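70 kDa peptidylprolyl isomerase, putative (Plasmodium falciparum, PDB 2FBN) probably acts as a peptidylprolyl isomerase of the FK506-binding class, whose C-terminal tetratricopeptide repeat domain interacts with the C-terminal pentapeptide of Hsp90. Local coordinates at residues 133-142 and 162-173. Numbering follows the deposited sequence.
Sequences MYFGFLEEAK and YELCVNKLKEAR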
loop_
_atom_site.group_PDB
_atom_site.type_symbol
_atom_site.label_atom_id
_atom_site.label_comp_id
_atom_site.label_asym_id
_atom_site.label_seq_id
_atom_site.Cartn_x
_atom_site.Cartn_y
_atom_site.Cartn_z
ATOM N N MET A 133 -18.693 1.296 1.631
ATOM C CA MET A 133 -19.950 1.760 2.214
ATOM C C MET A 133 -19.711 2.568 3.487
ATOM O O MET A 133 -20.208 3.699 3.617
ATOM C CB MET A 133 -20.860 0.569 2.515
ATOM C CG MET A 133 -22.069 0.931 3.342
ATOM S SD MET A 133 -23.115 -0.517 3.552
ATOM C CE MET A 133 -22.079 -1.577 4.558
ATOM N N TYR A 134 -18.950 2.001 4.423
ATOM C CA TYR A 134 -18.737 2.662 5.703
ATOM C C TYR A 134 -17.869 3.908 5.575
ATOM O O TYR A 134 -18.004 4.825 6.389
ATOM C CB TYR A 134 -18.147 1.704 6.726
ATOM C CG TYR A 134 -19.176 0.735 7.265
ATOM C CD1 TYR A 134 -20.313 1.205 7.943
ATOM C CD2 TYR A 134 -19.018 -0.638 7.099
ATOM C CE1 TYR A 134 -21.263 0.328 8.465
ATOM C CE2 TYR A 134 -19.970 -1.531 7.619
ATOM C CZ TYR A 134 -21.083 -1.036 8.289
ATOM O OH TYR A 134 -22.019 -1.912 8.793
ATOM N N PHE A 135 -17.020 3.963 4.552
ATOM C CA PHE A 135 -16.192 5.164 4.357
ATOM C C PHE A 135 -16.957 6.274 3.634
ATOM O O PHE A 135 -16.543 7.436 3.655
ATOM C CB PHE A 135 -14.895 4.849 3.594
ATOM C CG PHE A 135 -13.849 5.946 3.704
ATOM C CD1 PHE A 135 -13.243 6.226 4.924
ATOM C CD2 PHE A 135 -13.476 6.693 2.577
ATOM C CE1 PHE A 135 -12.256 7.253 5.022
ATOM C CE2 PHE A 135 -12.481 7.695 2.663
ATOM C CZ PHE A 135 -11.884 7.972 3.896
ATOM N N GLY A 136 -18.067 5.917 2.997
ATOM C CA GLY A 136 -18.880 6.904 2.302
ATOM C C GLY A 136 -18.834 6.860 0.790
ATOM O O GLY A 136 -19.460 7.701 0.124
ATOM N N PHE A 137 -18.136 5.870 0.227
ATOM C CA PHE A 137 -18.158 5.632 -1.205
ATOM C C PHE A 137 -19.398 4.808 -1.548
ATOM O O PHE A 137 -19.311 3.639 -1.946
ATOM C CB PHE A 137 -16.875 4.941 -1.673
ATOM C CG PHE A 137 -15.663 5.843 -1.663
ATOM C CD1 PHE A 137 -15.605 6.957 -2.509
ATOM C CD2 PHE A 137 -14.595 5.570 -0.828
ATOM C CE1 PHE A 137 -14.463 7.805 -2.520
ATOM C CE2 PHE A 137 -13.438 6.406 -0.826
ATOM C CZ PHE A 137 -13.392 7.528 -1.671
ATOM N N LEU A 138 -20.553 5.446 -1.365
ATOM C CA LEU A 138 -21.852 4.747 -1.418
ATOM C C LEU A 138 -22.240 4.206 -2.782
ATOM O O LEU A 138 -22.712 3.072 -2.887
ATOM C CB LEU A 138 -22.973 5.634 -0.857
ATOM C CG LEU A 138 -22.828 6.038 0.609
ATOM C CD1 LEU A 138 -24.025 6.873 1.052
ATOM C CD2 LEU A 138 -22.634 4.818 1.515
ATOM N N GLU A 139 -22.030 4.987 -3.839
ATOM C CA GLU A 139 -22.363 4.519 -5.186
ATOM C C GLU A 139 -21.452 3.362 -5.589
ATOM O O GLU A 139 -21.915 2.361 -6.123
ATOM C CB GLU A 139 -22.281 5.672 -6.191
ATOM C CG GLU A 139 -23.109 6.857 -5.752
ATOM C CD GLU A 139 -24.423 6.959 -6.480
ATOM O OE1 GLU A 139 -24.700 8.058 -7.028
ATOM O OE2 GLU A 139 -25.165 5.950 -6.523
ATOM N N GLU A 140 -20.161 3.515 -5.285
ATOM C CA GLU A 140 -19.159 2.474 -5.457
ATOM C C GLU A 140 -19.567 1.198 -4.722
ATOM O O GLU A 140 -19.572 0.105 -5.305
ATOM C CB GLU A 140 -17.792 2.943 -4.939
ATOM C CG GLU A 140 -17.152 4.059 -5.794
ATOM C CD GLU A 140 -17.592 5.507 -5.443
ATOM O OE1 GLU A 140 -18.463 5.761 -4.558
ATOM O OE2 GLU A 140 -17.018 6.425 -6.090
ATOM N N ALA A 141 -19.900 1.356 -3.448
ATOM C CA ALA A 141 -20.297 0.217 -2.614
ATOM C C ALA A 141 -21.521 -0.502 -3.186
ATOM O O ALA A 141 -21.582 -1.744 -3.211
ATOM C CB ALA A 141 -20.580 0.680 -1.212
ATOM N N LYS A 142 -22.493 0.272 -3.652
ATOM C CA LYS A 142 -23.705 -0.333 -4.208
ATOM C C LYS A 142 -23.350 -1.221 -5.397
ATOM O O LYS A 142 -23.893 -2.323 -5.542
ATOM C CB LYS A 142 -24.716 0.749 -4.588
ATOM C CG LYS A 142 -26.025 0.176 -5.108
ATOM C CD LYS A 142 -27.048 1.255 -5.302
ATOM C CE LYS A 142 -28.277 0.686 -5.999
ATOM N NZ LYS A 142 -29.164 1.791 -6.450
ATOM N N TYR A 162 -25.778 -5.121 1.324
ATOM C CA TYR A 162 -26.434 -4.434 0.208
ATOM C C TYR A 162 -27.644 -3.594 0.656
ATOM O O TYR A 162 -27.776 -2.433 0.275
ATOM C CB TYR A 162 -26.844 -5.420 -0.897
ATOM C CG TYR A 162 -27.516 -4.707 -2.049
ATOM C CD1 TYR A 162 -26.756 -4.052 -3.029
ATOM C CD2 TYR A 162 -28.912 -4.628 -2.132
ATOM C CE1 TYR A 162 -27.376 -3.366 -4.073
ATOM C CE2 TYR A 162 -29.538 -3.949 -3.176
ATOM C CZ TYR A 162 -28.764 -3.328 -4.144
ATOM O OH TYR A 162 -29.391 -2.647 -5.166
ATOM N N GLU A 163 -28.513 -4.169 1.490
ATOM C CA GLU A 163 -29.641 -3.430 2.035
ATOM C C GLU A 163 -29.187 -2.219 2.842
ATOM O O GLU A 163 -29.785 -1.151 2.748
ATOM C CB GLU A 163 -30.534 -4.345 2.886
ATOM C CG GLU A 163 -31.209 -5.453 2.080
ATOM C CD GLU A 163 -32.179 -4.916 1.034
ATOM O OE1 GLU A 163 -32.740 -3.811 1.226
ATOM O OE2 GLU A 163 -32.378 -5.609 0.015
ATOM N N LEU A 164 -28.115 -2.376 3.620
ATOM C CA LEU A 164 -27.644 -1.246 4.420
ATOM C C LEU A 164 -27.122 -0.170 3.450
ATOM O O LEU A 164 -27.414 1.011 3.603
ATOM C CB LEU A 164 -26.543 -1.693 5.387
ATOM C CG LEU A 164 -25.904 -0.602 6.261
ATOM C CD1 LEU A 164 -26.944 0.178 7.056
ATOM C CD2 LEU A 164 -24.862 -1.216 7.190
ATOM N N CYS A 165 -26.377 -0.609 2.440
ATOM C CA CYS A 165 -25.839 0.325 1.449
ATOM C C CYS A 165 -26.943 1.162 0.813
ATOM O O CYS A 165 -26.852 2.385 0.754
ATOM C CB CYS A 165 -25.047 -0.406 0.375
ATOM S SG CYS A 165 -24.047 0.781 -0.581
ATOM N N VAL A 166 -28.000 0.494 0.356
ATOM C CA VAL A 166 -29.130 1.176 -0.299
ATOM C C VAL A 166 -29.841 2.135 0.671
ATOM O O VAL A 166 -30.219 3.253 0.300
ATOM C CB VAL A 166 -30.100 0.128 -0.921
ATOM C CG1 VAL A 166 -31.402 0.776 -1.395
ATOM C CG2 VAL A 166 -29.409 -0.586 -2.072
ATOM N N ASN A 167 -29.983 1.699 1.923
ATOM C CA ASN A 167 -30.537 2.542 2.988
ATOM C C ASN A 167 -29.711 3.820 3.171
ATOM O O ASN A 167 -30.249 4.920 3.202
ATOM C CB ASN A 167 -30.620 1.742 4.295
ATOM C CG ASN A 167 -31.196 2.537 5.448
ATOM O OD1 ASN A 167 -30.494 3.322 6.078
ATOM N ND2 ASN A 167 -32.479 2.310 5.754
ATOM N N LYS A 168 -28.396 3.653 3.304
ATOM C CA LYS A 168 -27.472 4.769 3.428
ATOM C C LYS A 168 -27.543 5.719 2.234
ATOM O O LYS A 168 -27.552 6.941 2.413
ATOM C CB LYS A 168 -26.048 4.226 3.562
ATOM C CG LYS A 168 -25.768 3.616 4.924
ATOM C CD LYS A 168 -24.318 3.146 5.015
ATOM C CE LYS A 168 -23.924 2.844 6.441
ATOM N NZ LYS A 168 -23.500 4.082 7.161
ATOM N N LEU A 169 -27.586 5.158 1.028
ATOM C CA LEU A 169 -27.580 5.953 -0.200
ATOM C C LEU A 169 -28.871 6.763 -0.342
ATOM O O LEU A 169 -28.834 7.939 -0.697
ATOM C CB LEU A 169 -27.329 5.072 -1.424
ATOM C CG LEU A 169 -27.066 5.715 -2.793
ATOM C CD1 LEU A 169 -25.853 6.671 -2.792
ATOM C CD2 LEU A 169 -26.903 4.622 -3.834
ATOM N N LYS A 170 -30.005 6.144 -0.025
ATOM C CA LYS A 170 -31.287 6.864 -0.028
ATOM C C LYS A 170 -31.305 8.014 0.995
ATOM O O LYS A 170 -31.784 9.108 0.692
ATOM C CB LYS A 170 -32.464 5.893 0.150
ATOM C CG LYS A 170 -32.628 4.926 -1.043
ATOM C CD LYS A 170 -33.978 4.179 -1.078
ATOM C CE LYS A 170 -33.971 2.923 -0.206
ATOM N NZ LYS A 170 -35.092 1.966 -0.509
ATOM N N GLU A 171 -30.761 7.782 2.187
ATOM C CA GLU A 171 -30.593 8.852 3.175
ATOM C C GLU A 171 -29.654 9.957 2.659
ATOM O O GLU A 171 -29.994 11.137 2.715
ATOM C CB GLU A 171 -30.124 8.298 4.533
ATOM C CG GLU A 171 -29.806 9.372 5.590
ATOM C CD GLU A 171 -29.913 8.884 7.040
ATOM O OE1 GLU A 171 -29.067 9.296 7.875
ATOM O OE2 GLU A 171 -30.844 8.106 7.365
ATOM N N ALA A 172 -28.490 9.563 2.142
ATOM C CA ALA A 172 -27.467 10.521 1.683
ATOM C C ALA A 172 -27.986 11.455 0.596
ATOM O O ALA A 172 -27.682 12.658 0.599
ATOM C CB ALA A 172 -26.225 9.791 1.193
ATOM N N ARG A 173 -28.773 10.898 -0.324
ATOM C CA ARG A 173 -29.333 11.663 -1.439
ATOM C C ARG A 173 -30.334 12.739 -0.998
ATOM O O ARG A 173 -30.531 13.732 -1.704
ATOM C CB ARG A 173 -29.944 10.729 -2.481
ATOM C CG ARG A 173 -28.915 10.056 -3.374
ATOM C CD ARG A 173 -29.536 8.910 -4.145
ATOM N NE ARG A 173 -28.624 8.353 -5.144
ATOM C CZ ARG A 173 -28.824 7.198 -5.775
ATOM N NH1 ARG A 173 -29.902 6.469 -5.508
ATOM N NH2 ARG A 173 -27.946 6.770 -6.671
HETATM O O HOH W 1 -21.416 5.259 5.546
HETATM O O HOH W 2 -25.987 9.657 -5.333
HETATM O O HOH W 3 -27.517 4.287 -7.758
#
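Met133 reaches helix 156-173 with CG anti to its backbone N (chi1 170°), which carries SD to 3.7 Å from Cys165 CB, while its CE touches Leu164 CD2. Its carbonyl is tied to Lys168 NZ through a water that donates to the one and accepts from the other. Tyr134 crosses Leu164 at about a right angle, its OH 3.3 Å from Leu164 CD2. At Gly136 a Schellman motif ends the helix, and Phe137 occupies the N-cap position of the next. Leu138 then divides its contacts, CB against Leu169 CD1 (3.6 Å) and CD1 against Ala172 CB. Bent at chi2, Glu139 brings OE2 within 2.9 Å of Arg173 NH2 in a salt bridge, carboxylate and guanidinium planes 76° apart; a water joins Glu139 OE1 to Arg173 NE as well. Ala141 CB meets Cys165 SG at 3.5 Å, and Cys165 is a knob among Met133, Leu138, Ala141 and Lys142. Extended Lys142 is the reciprocal knob, lying among Tyr162, Cys165, Val166 and Leu169. The axes of 138-142 and 162-173 run roughly antiparallel (151°); helix 156-173 covers helices 122-135 and 138-151, consistent with the extra C-terminal helix that commonly packs on the last tetratricopeptide repeat, while Phe137 turns instead to Ile108 of helix 104-117 and His70 of the second subunit.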